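Local coordinates for protein restriction endonuclease R.BpuJI (Bacillus pumilus, PDB 2VLA) that recognises its cognate DNA through the N-terminal domain described here and, as a whole enzyme, probably cuts DNA as an endonuclease, at residues D158-N166 with I192-G200; L145-S156 with I223-Y234. One frame throughout, in Å; residues are numbered along the deposited sequence. Where two conformers were deposited one is given.

Contact 1 (D158-N166 with I192-G200); sequences DDIAYYVLN and ITKKVRHPG
Helix 157-165 of the helix-turn-helix-bearing recognition domain is packed along one side by the extended loop that joins helix 177-189 to helix 203-219, with Tyr-162 lying under Lys-194 and beside Val-196. Lys-194 lays its aliphatic chain over one face of the Tyr-162 ring: CB stands 3.7 Å from the ring centroid and 21° off the normal, a CH-pi contact. The bend at chi2 (-75°) turns the chain to follow the ring, CG passing CE2 and CE lying 3.8 Å from Tyr-162 OH. Val-196 meets this tyrosine nearer its backbone, CG2 being 3.6 Å from Tyr-162 CA and close to the ring plane at the edge, and touches Ala-161 CB. Its other methyl, CG1, lies 3.7 Å from Asn-166 ND2, a nitrogen bound by Gln-8. In the conformer given, Lys-195 runs past the Asp-158 carboxylate, its CE 3.2 Å from OD2 and its NZ beyond salt-bridge range. Water, not direct hydrogen bonds, joins the segments. Asp-158 OD1 accepts from two waters, each at 2.7 Å, which accept from Val-196 N and Arg-197 NH2. A third water donates to Asp-159 OD1 and Lys-194 O, and a fourth to Ile-192 O and Tyr-163 OH, whose stronger partner is Asp-187. The loop is thus held by apolar contacts in the middle and water bridges to Asp-158, Asp-159 and Tyr-163, with charge probably drawing Asp-158 to Lys-195 and Arg-197.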
loop_
_atom_site.group_PDB
_atom_site.type_symbol
_atom_site.label_atom_id
_atom_site.label_comp_id
_atom_site.label_asym_id
_atom_site.label_seq_id
_atom_site.Cartn_x
_atom_site.Cartn_y
_atom_site.Cartn_z
ATOM N N ASP A 158 13.366 -9.953 4.385
ATOM C CA ASP A 158 14.271 -9.867 3.238
ATOM C C ASP A 158 13.840 -10.812 2.108
ATOM O O ASP A 158 13.981 -10.471 0.935
ATOM C CB ASP A 158 15.745 -10.162 3.676
ATOM C CG ASP A 158 16.363 -9.030 4.524
ATOM O OD1 ASP A 158 16.064 -7.843 4.253
ATOM O OD2 ASP A 158 17.183 -9.343 5.434
ATOM N N ASP A 159 13.344 -11.981 2.468
ATOM C CA ASP A 159 12.806 -12.920 1.467
ATOM C C ASP A 159 11.640 -12.275 0.728
ATOM O O ASP A 159 11.587 -12.299 -0.503
ATOM C CB ASP A 159 12.305 -14.188 2.135
ATOM C CG ASP A 159 13.418 -15.062 2.680
ATOM O OD1 ASP A 159 14.537 -15.054 2.108
ATOM O OD2 ASP A 159 13.136 -15.839 3.644
ATOM N N ILE A 160 10.722 -11.679 1.475
ATOM C CA ILE A 160 9.560 -11.058 0.860
ATOM C C ILE A 160 9.971 -9.835 0.024
ATOM O O ILE A 160 9.384 -9.559 -1.027
ATOM C CB ILE A 160 8.516 -10.672 1.910
ATOM C CG1 ILE A 160 8.024 -11.920 2.654
ATOM C CG2 ILE A 160 7.347 -9.953 1.264
ATOM C CD1 ILE A 160 7.186 -11.599 3.900
ATOM N N ALA A 161 11.015 -9.138 0.458
ATOM C CA ALA A 161 11.533 -8.018 -0.290
ATOM C C ALA A 161 12.096 -8.446 -1.639
ATOM O O ALA A 161 11.732 -7.891 -2.661
ATOM C CB ALA A 161 12.624 -7.272 0.537
ATOM N N TYR A 162 13.032 -9.391 -1.629
ATOM C CA TYR A 162 13.788 -9.722 -2.840
ATOM C C TYR A 162 12.958 -10.549 -3.789
ATOM O O TYR A 162 12.976 -10.321 -4.995
ATOM C CB TYR A 162 15.051 -10.503 -2.477
ATOM C CG TYR A 162 15.916 -10.846 -3.670
ATOM C CD1 TYR A 162 16.790 -9.914 -4.206
ATOM C CD2 TYR A 162 15.798 -12.082 -4.306
ATOM C CE1 TYR A 162 17.546 -10.206 -5.326
ATOM C CE2 TYR A 162 16.556 -12.392 -5.430
ATOM C CZ TYR A 162 17.429 -11.451 -5.935
ATOM O OH TYR A 162 18.198 -11.757 -7.044
ATOM N N TYR A 163 12.276 -11.538 -3.242
ATOM C CA TYR A 163 11.601 -12.525 -4.095
ATOM C C TYR A 163 10.202 -12.097 -4.526
ATOM O O TYR A 163 9.671 -12.626 -5.518
ATOM C CB TYR A 163 11.549 -13.887 -3.414
ATOM C CG TYR A 163 12.897 -14.550 -3.213
ATOM C CD1 TYR A 163 13.491 -15.281 -4.225
ATOM C CD2 TYR A 163 13.567 -14.454 -1.997
ATOM C CE1 TYR A 163 14.713 -15.906 -4.046
ATOM C CE2 TYR A 163 14.793 -15.063 -1.811
ATOM C CZ TYR A 163 15.348 -15.807 -2.830
ATOM O OH TYR A 163 16.567 -16.413 -2.617
ATOM N N VAL A 164 9.593 -11.159 -3.808
ATOM C CA VAL A 164 8.209 -10.745 -4.069
ATOM C C VAL A 164 8.089 -9.252 -4.375
ATOM O O VAL A 164 7.887 -8.875 -5.532
ATOM C CB VAL A 164 7.281 -11.135 -2.907
ATOM C CG1 VAL A 164 5.846 -10.664 -3.152
ATOM C CG2 VAL A 164 7.355 -12.625 -2.650
ATOM N N LEU A 165 8.349 -8.374 -3.379
ATOM C CA LEU A 165 7.944 -6.979 -3.532
ATOM C C LEU A 165 8.913 -6.123 -4.353
ATOM O O LEU A 165 8.563 -5.009 -4.753
ATOM C CB LEU A 165 7.661 -6.328 -2.191
ATOM C CG LEU A 165 6.322 -6.721 -1.563
ATOM C CD1 LEU A 165 6.231 -6.121 -0.166
ATOM C CD2 LEU A 165 5.112 -6.267 -2.412
ATOM N N ASN A 166 10.110 -6.656 -4.633
ATOM C CA ASN A 166 11.057 -6.014 -5.535
ATOM C C ASN A 166 11.376 -6.871 -6.772
ATOM O O ASN A 166 12.282 -6.561 -7.505
ATOM C CB ASN A 166 12.368 -5.725 -4.807
ATOM C CG ASN A 166 13.035 -4.402 -5.259
ATOM O OD1 ASN A 166 12.510 -3.317 -5.014
ATOM N ND2 ASN A 166 14.198 -4.509 -5.906
ATOM N N ILE A 192 22.339 -19.766 -0.383
ATOM C CA ILE A 192 22.150 -18.458 -0.979
ATOM C C ILE A 192 21.085 -17.698 -0.201
ATOM O O ILE A 192 19.966 -18.196 -0.010
ATOM C CB ILE A 192 21.704 -18.586 -2.453
ATOM C CG1 ILE A 192 22.836 -19.171 -3.300
ATOM C CG2 ILE A 192 21.269 -17.234 -3.013
ATOM C CD1 ILE A 192 22.391 -19.629 -4.697
ATOM N N THR A 193 21.455 -16.518 0.289
ATOM C CA THR A 193 20.514 -15.631 0.942
ATOM C C THR A 193 20.511 -14.305 0.177
ATOM O O THR A 193 21.509 -13.941 -0.451
ATOM C CB THR A 193 20.905 -15.409 2.410
ATOM O OG1 THR A 193 19.857 -14.720 3.100
ATOM C CG2 THR A 193 22.164 -14.621 2.498
ATOM N N LYS A 194 19.384 -13.609 0.184
ATOM C CA LYS A 194 19.242 -12.420 -0.642
ATOM C C LYS A 194 18.674 -11.241 0.142
ATOM O O LYS A 194 17.863 -11.414 1.048
ATOM C CB LYS A 194 18.327 -12.721 -1.851
ATOM C CG LYS A 194 18.921 -13.696 -2.852
ATOM C CD LYS A 194 20.000 -13.038 -3.707
ATOM C CE LYS A 194 20.442 -13.946 -4.854
ATOM N NZ LYS A 194 21.789 -13.577 -5.358
ATOM N N LYS A 195 19.099 -10.043 -0.239
ATOM C CA LYS A 195 18.539 -8.808 0.293
ATOM C C LYS A 195 18.394 -7.794 -0.828
ATOM O O LYS A 195 18.981 -7.954 -1.902
ATOM C CB LYS A 195 19.441 -8.241 1.390
ATOM C CG LYS A 195 19.505 -9.104 2.634
ATOM C CD LYS A 195 20.246 -8.414 3.756
ATOM C CE LYS A 195 20.367 -9.319 4.973
ATOM N NZ LYS A 195 21.180 -8.698 6.057
ATOM N N VAL A 196 17.589 -6.766 -0.596
ATOM C CA VAL A 196 17.435 -5.688 -1.568
ATOM C C VAL A 196 18.245 -4.470 -1.116
ATOM O O VAL A 196 17.958 -3.887 -0.097
ATOM C CB VAL A 196 15.954 -5.282 -1.691
ATOM C CG1 VAL A 196 15.812 -4.079 -2.600
ATOM C CG2 VAL A 196 15.109 -6.482 -2.190
ATOM N N ARG A 197 19.212 -4.078 -1.946
ATOM C CA ARG A 197 20.024 -2.903 -1.707
ATOM C C ARG A 197 20.282 -2.241 -3.074
ATOM O O ARG A 197 20.112 -2.875 -4.122
ATOM C CB ARG A 197 21.359 -3.287 -1.036
ATOM C CG ARG A 197 21.221 -3.911 0.381
ATOM C CD ARG A 197 20.693 -2.903 1.402
ATOM N NE ARG A 197 20.673 -3.444 2.766
ATOM C CZ ARG A 197 19.649 -4.103 3.308
ATOM N NH1 ARG A 197 18.558 -4.363 2.587
ATOM N NH2 ARG A 197 19.731 -4.551 4.557
ATOM N N HIS A 198 20.677 -0.981 -3.047
ATOM C CA HIS A 198 20.891 -0.193 -4.251
ATOM C C HIS A 198 22.220 0.543 -4.118
ATOM O O HIS A 198 22.597 0.935 -3.019
ATOM C CB HIS A 198 19.750 0.820 -4.427
ATOM C CG HIS A 198 18.416 0.184 -4.660
ATOM N ND1 HIS A 198 17.584 -0.185 -3.630
ATOM C CD2 HIS A 198 17.800 -0.203 -5.803
ATOM C CE1 HIS A 198 16.494 -0.737 -4.130
ATOM N NE2 HIS A 198 16.607 -0.771 -5.445
ATOM N N PRO A 199 22.957 0.685 -5.233
ATOM C CA PRO A 199 24.322 1.188 -5.163
ATOM C C PRO A 199 24.363 2.595 -4.610
ATOM O O PRO A 199 23.714 3.483 -5.145
ATOM C CB PRO A 199 24.799 1.177 -6.617
ATOM C CG PRO A 199 23.774 0.486 -7.396
ATOM C CD PRO A 199 22.549 0.331 -6.602
ATOM N N GLY A 200 25.139 2.807 -3.559
ATOM C CA GLY A 200 25.287 4.130 -3.002
ATOM C C GLY A 200 24.060 4.688 -2.289
ATOM O O GLY A 200 24.028 5.860 -1.968
HETATM O O HOH W 1 16.004 -6.790 1.774
HETATM O O HOH W 2 17.143 -5.457 4.947
HETATM O O HOH W 3 16.749 -13.751 1.968
HETATM O O HOH W 4 17.389 -17.375 -0.036
#

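Contact 2 (L145-S156 with I223-Y234); sequences LLTADNNNIQLS and IRIDGNLVKLNY
At the edge of the Tyr-234 ring, in its plane, sits Asp-149 OD2, while Leu-146 CD2 approaches the ring obliquely, 4.2 Å from Tyr-234 CE1. The Tyr-234 hydroxyl donates a short bond of 2.5 Å to Asp-149 OD2, which receives it on its anti lone pair; carboxylate and ring planes are turned 33° apart. With CG opposite the carbonyl carbon (chi1 -79°), Asp-149 reaches from the last turn of its helix toward the strand, and OD2 takes a second donor, a water that also accepts from Leu-232 N. Replacing Asp-149 by an alanine would probably leave the Tyr-234 hydroxyl without this acceptor, free the ring to turn, and leave the water on Leu-232 N without its carboxylate acceptor.

Inward from this polar corner, the 145-150 end of the helix crosses strand 230-232 almost perpendicularly. Leu-145 CB lies 3.8 Å from Leu-232 CG, and Leu-145 CD1 reaches Ile-223 CG2 and Val-230 CG1. Leu-232 CD1 in turn is 3.6 Å from Leu-146 CD2. After the helix ends in a Schellman motif at Asn-152, the chain returns alongside the strand: Val-230 N donates to Leu-155 O (2.8 Å, 172°), and a water spans Leu-155 N and Val-230 O. Leu-229 CD1 touches Gln-154 OE1 at 3.5 Å, and the Gln-154 amide nitrogen lies near Lys-231 CE. Ser-156 CB meets Asn-228 O in the hairpin turn, while its OG caps Asp-159 N. The hairpin set against a helix and the chain following it is consistent with the wing of a winged helix-turn-helix. Leucine, isoleucine and valine side chains thus pack the inner side, whereas the outer side depends on one doubly engaged carboxylate oxygen and ordered water.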
loop_
_atom_site.group_PDB
_atom_site.type_symbol
_atom_site.label_atom_id
_atom_site.label_comp_id
_atom_site.label_asym_id
_atom_site.label_seq_id
_atom_site.Cartn_x
_atom_site.Cartn_y
_atom_site.Cartn_z
ATOM N N LEU A 145 2.735 -16.502 1.860
ATOM C CA LEU A 145 2.910 -16.920 3.257
ATOM C C LEU A 145 2.157 -18.231 3.551
ATOM O O LEU A 145 2.677 -19.108 4.263
ATOM C CB LEU A 145 2.454 -15.804 4.204
ATOM C CG LEU A 145 3.359 -14.561 4.232
ATOM C CD1 LEU A 145 2.674 -13.453 4.997
ATOM C CD2 LEU A 145 4.730 -14.880 4.838
ATOM N N LEU A 146 0.937 -18.370 3.011
ATOM C CA LEU A 146 0.181 -19.627 3.174
ATOM C C LEU A 146 0.957 -20.778 2.559
ATOM O O LEU A 146 1.079 -21.843 3.146
ATOM C CB LEU A 146 -1.198 -19.540 2.519
ATOM C CG LEU A 146 -2.251 -18.732 3.277
ATOM C CD1 LEU A 146 -3.416 -18.464 2.358
ATOM C CD2 LEU A 146 -2.717 -19.446 4.545
ATOM N N THR A 147 1.462 -20.548 1.352
ATOM C CA THR A 147 2.193 -21.572 0.614
ATOM C C THR A 147 3.509 -21.941 1.315
ATOM O O THR A 147 3.875 -23.107 1.388
ATOM C CB THR A 147 2.435 -21.131 -0.837
ATOM O OG1 THR A 147 1.178 -20.854 -1.447
ATOM C CG2 THR A 147 3.176 -22.218 -1.665
ATOM N N ALA A 148 4.176 -20.947 1.923
ATOM C CA ALA A 148 5.354 -21.227 2.751
ATOM C C ALA A 148 4.990 -22.172 3.909
ATOM O O ALA A 148 5.629 -23.201 4.109
ATOM C CB ALA A 148 5.961 -19.913 3.276
ATOM N N ASP A 149 3.927 -21.850 4.637
ATOM C CA ASP A 149 3.504 -22.709 5.747
ATOM C C ASP A 149 3.155 -24.122 5.255
ATOM O O ASP A 149 3.484 -25.111 5.900
ATOM C CB ASP A 149 2.305 -22.106 6.478
ATOM C CG ASP A 149 2.689 -21.009 7.426
ATOM O OD1 ASP A 149 3.903 -20.859 7.711
ATOM O OD2 ASP A 149 1.781 -20.299 7.917
ATOM N N ASN A 150 2.497 -24.201 4.106
ATOM C CA ASN A 150 2.091 -25.493 3.545
ATOM C C ASN A 150 3.297 -26.354 3.187
ATOM O O ASN A 150 3.201 -27.583 3.121
ATOM C CB ASN A 150 1.184 -25.285 2.321
ATOM C CG ASN A 150 -0.188 -24.780 2.700
ATOM O OD1 ASN A 150 -0.604 -24.906 3.845
ATOM N ND2 ASN A 150 -0.891 -24.192 1.742
ATOM N N ASN A 151 4.421 -25.694 2.923
ATOM C CA ASN A 151 5.648 -26.350 2.576
ATOM C C ASN A 151 6.672 -26.315 3.725
ATOM O O ASN A 151 7.867 -26.555 3.518
ATOM C CB ASN A 151 6.234 -25.707 1.322
ATOM C CG ASN A 151 5.516 -26.125 0.081
ATOM O OD1 ASN A 151 5.806 -27.177 -0.474
ATOM N ND2 ASN A 151 4.529 -25.353 -0.331
ATOM N N ASN A 152 6.190 -26.009 4.927
ATOM C CA ASN A 152 6.990 -26.120 6.137
ATOM C C ASN A 152 8.263 -25.280 6.114
ATOM O O ASN A 152 9.300 -25.689 6.653
ATOM C CB ASN A 152 7.292 -27.589 6.416
ATOM C CG ASN A 152 6.014 -28.406 6.622
ATOM O OD1 ASN A 152 5.187 -28.063 7.460
ATOM N ND2 ASN A 152 5.825 -29.460 5.810
ATOM N N ILE A 153 8.164 -24.064 5.573
ATOM C CA ILE A 153 9.223 -23.071 5.750
ATOM C C ILE A 153 8.632 -21.747 6.201
ATOM O O ILE A 153 7.409 -21.526 6.093
ATOM C CB ILE A 153 10.082 -22.858 4.475
ATOM C CG1 ILE A 153 9.252 -22.217 3.357
ATOM C CG2 ILE A 153 10.694 -24.184 4.013
ATOM C CD1 ILE A 153 10.082 -21.628 2.250
ATOM N N GLN A 154 9.484 -20.891 6.760
ATOM C CA GLN A 154 9.061 -19.567 7.135
ATOM C C GLN A 154 9.946 -18.539 6.449
ATOM O O GLN A 154 11.089 -18.825 6.124
ATOM C CB GLN A 154 9.133 -19.413 8.648
ATOM C CG GLN A 154 8.177 -20.350 9.373
ATOM C CD GLN A 154 8.421 -20.407 10.838
ATOM O OE1 GLN A 154 9.521 -20.734 11.284
ATOM N NE2 GLN A 154 7.388 -20.117 11.617
ATOM N N LEU A 155 9.376 -17.380 6.168
ATOM C CA LEU A 155 10.041 -16.353 5.385
ATOM C C LEU A 155 10.424 -15.153 6.228
ATOM O O LEU A 155 9.700 -14.757 7.141
ATOM C CB LEU A 155 9.122 -15.870 4.260
ATOM C CG LEU A 155 8.599 -16.944 3.312
ATOM C CD1 LEU A 155 7.816 -16.281 2.233
ATOM C CD2 LEU A 155 9.754 -17.717 2.765
ATOM N N SER A 156 11.531 -14.541 5.860
ATOM C CA SER A 156 11.964 -13.300 6.472
ATOM C C SER A 156 11.449 -12.119 5.673
ATOM O O SER A 156 10.984 -12.266 4.530
ATOM C CB SER A 156 13.484 -13.241 6.515
ATOM O OG SER A 156 13.997 -13.068 5.196
ATOM N N ILE A 223 -0.844 -10.447 9.891
ATOM C CA ILE A 223 0.495 -10.985 10.097
ATOM C C ILE A 223 1.123 -10.402 11.331
ATOM O O ILE A 223 0.629 -9.432 11.883
ATOM C CB ILE A 223 1.402 -10.711 8.902
ATOM C CG1 ILE A 223 1.677 -9.190 8.757
ATOM C CG2 ILE A 223 0.789 -11.323 7.602
ATOM C CD1 ILE A 223 2.796 -8.789 7.802
ATOM N N ARG A 224 2.220 -11.017 11.762
ATOM C CA ARG A 224 3.065 -10.469 12.808
ATOM C C ARG A 224 4.506 -10.486 12.301
ATOM O O ARG A 224 4.989 -11.518 11.808
ATOM C CB ARG A 224 2.940 -11.307 14.080
ATOM C CG ARG A 224 3.673 -10.727 15.280
ATOM C CD ARG A 224 2.704 -10.300 16.398
ATOM N NE ARG A 224 2.510 -8.846 16.461
ATOM C CZ ARG A 224 3.481 -7.949 16.296
ATOM N NH1 ARG A 224 4.715 -8.345 16.060
ATOM N NH2 ARG A 224 3.212 -6.653 16.374
ATOM N N ILE A 225 5.150 -9.319 12.329
ATOM C CA ILE A 225 6.506 -9.168 11.899
ATOM C C ILE A 225 7.379 -9.180 13.149
ATOM O O ILE A 225 7.234 -8.322 14.006
ATOM C CB ILE A 225 6.723 -7.773 11.208
ATOM C CG1 ILE A 225 5.738 -7.546 10.051
ATOM C CG2 ILE A 225 8.162 -7.644 10.703
ATOM C CD1 ILE A 225 5.692 -6.090 9.584
ATOM N N ASP A 226 8.246 -10.154 13.264
ATOM C CA ASP A 226 9.255 -10.116 14.332
ATOM C C ASP A 226 10.637 -9.841 13.739
ATOM O O ASP A 226 10.758 -9.430 12.593
ATOM C CB ASP A 226 9.195 -11.379 15.202
ATOM C CG ASP A 226 9.634 -12.640 14.486
ATOM O OD1 ASP A 226 10.722 -12.659 13.885
ATOM O OD2 ASP A 226 8.898 -13.664 14.595
ATOM N N GLY A 227 11.665 -9.908 14.570
ATOM C CA GLY A 227 13.026 -9.571 14.131
ATOM C C GLY A 227 13.527 -10.478 13.005
ATOM O O GLY A 227 14.425 -10.100 12.244
ATOM N N ASN A 228 13.021 -11.708 12.993
ATOM C CA ASN A 228 13.544 -12.760 12.135
ATOM C C ASN A 228 12.591 -13.066 10.962
ATOM O O ASN A 228 13.045 -13.384 9.860
ATOM C CB ASN A 228 13.731 -14.070 12.937
ATOM C CG ASN A 228 14.837 -13.988 13.987
ATOM O OD1 ASN A 228 14.858 -14.773 14.932
ATOM N ND2 ASN A 228 15.753 -13.094 13.798
ATOM N N LEU A 229 11.279 -13.014 11.215
ATOM C CA LEU A 229 10.297 -13.695 10.339
ATOM C C LEU A 229 9.054 -12.883 10.171
ATOM O O LEU A 229 8.693 -12.085 11.045
ATOM C CB LEU A 229 9.930 -15.028 10.959
ATOM C CG LEU A 229 11.020 -16.075 10.999
ATOM C CD1 LEU A 229 10.468 -17.347 11.640
ATOM C CD2 LEU A 229 11.599 -16.348 9.597
ATOM N N VAL A 230 8.354 -13.121 9.047
ATOM C CA VAL A 230 7.010 -12.628 8.871
ATOM C C VAL A 230 6.076 -13.824 8.940
ATOM O O VAL A 230 6.209 -14.755 8.143
ATOM C CB VAL A 230 6.866 -11.958 7.493
ATOM C CG1 VAL A 230 5.400 -11.563 7.236
ATOM C CG2 VAL A 230 7.805 -10.747 7.376
ATOM N N LYS A 231 5.142 -13.815 9.889
ATOM C CA LYS A 231 4.244 -14.965 10.114
ATOM C C LYS A 231 2.776 -14.567 10.068
ATOM O O LYS A 231 2.413 -13.489 10.495
ATOM C CB LYS A 231 4.544 -15.604 11.466
ATOM C CG LYS A 231 5.948 -16.190 11.569
ATOM C CD LYS A 231 6.272 -16.620 12.989
ATOM C CE LYS A 231 5.449 -17.828 13.400
ATOM N NZ LYS A 231 5.824 -18.317 14.753
ATOM N N LEU A 232 1.934 -15.444 9.508
ATOM C CA LEU A 232 0.509 -15.243 9.543
ATOM C C LEU A 232 -0.049 -15.335 10.948
ATOM O O LEU A 232 0.403 -16.131 11.749
ATOM C CB LEU A 232 -0.210 -16.266 8.638
ATOM C CG LEU A 232 0.067 -16.124 7.141
ATOM C CD1 LEU A 232 -0.340 -17.406 6.375
ATOM C CD2 LEU A 232 -0.662 -14.920 6.523
ATOM N N ASN A 233 -1.077 -14.547 11.198
ATOM C CA ASN A 233 -1.874 -14.651 12.407
ATOM C C ASN A 233 -3.144 -15.480 12.171
ATOM O O ASN A 233 -4.169 -14.961 11.708
ATOM C CB ASN A 233 -2.261 -13.261 12.891
ATOM C CG ASN A 233 -3.190 -13.306 14.071
ATOM O OD1 ASN A 233 -3.252 -14.313 14.785
ATOM N ND2 ASN A 233 -3.964 -12.259 14.249
ATOM N N TYR A 234 -3.085 -16.764 12.482
ATOM C CA TYR A 234 -4.177 -17.668 12.099
ATOM C C TYR A 234 -5.453 -17.455 12.936
ATOM O O TYR A 234 -6.487 -18.018 12.629
ATOM C CB TYR A 234 -3.718 -19.129 12.148
ATOM C CG TYR A 234 -2.889 -19.532 10.936
ATOM C CD1 TYR A 234 -3.503 -19.880 9.751
ATOM C CD2 TYR A 234 -1.496 -19.511 10.974
ATOM C CE1 TYR A 234 -2.770 -20.236 8.638
ATOM C CE2 TYR A 234 -0.745 -19.849 9.862
ATOM C CZ TYR A 234 -1.405 -20.241 8.692
ATOM O OH TYR A 234 -0.703 -20.601 7.553
HETATM O O HOH W 5 2.947 -17.910 8.541
HETATM O O HOH W 6 -1.709 -22.679 6.059
HETATM O O HOH W 7 6.704 -17.115 6.983
#

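Both contacts lie off the centre of the chain, about 18 and 19 Å between centres for contacts 1 and 2. Contact 1 is the more buried, with five of nine touching residues buried and one exposed; contact 2 has four of thirteen buried and four exposed. Helices 137-150 and 157-165 follow each other, linked by the Ser-156 cap on Asp-159 N. Contact 1 is nested within contact 2, since 158-166 and 192-200 both fall between 145-156 and 223-234. Contact 1 sets an irregular loop against a helix, relying on a CH-pi contact, valine packing and water bridges; contact 2 joins a helix and hairpin through apolar side chains plus direct backbone and side-chain bonds.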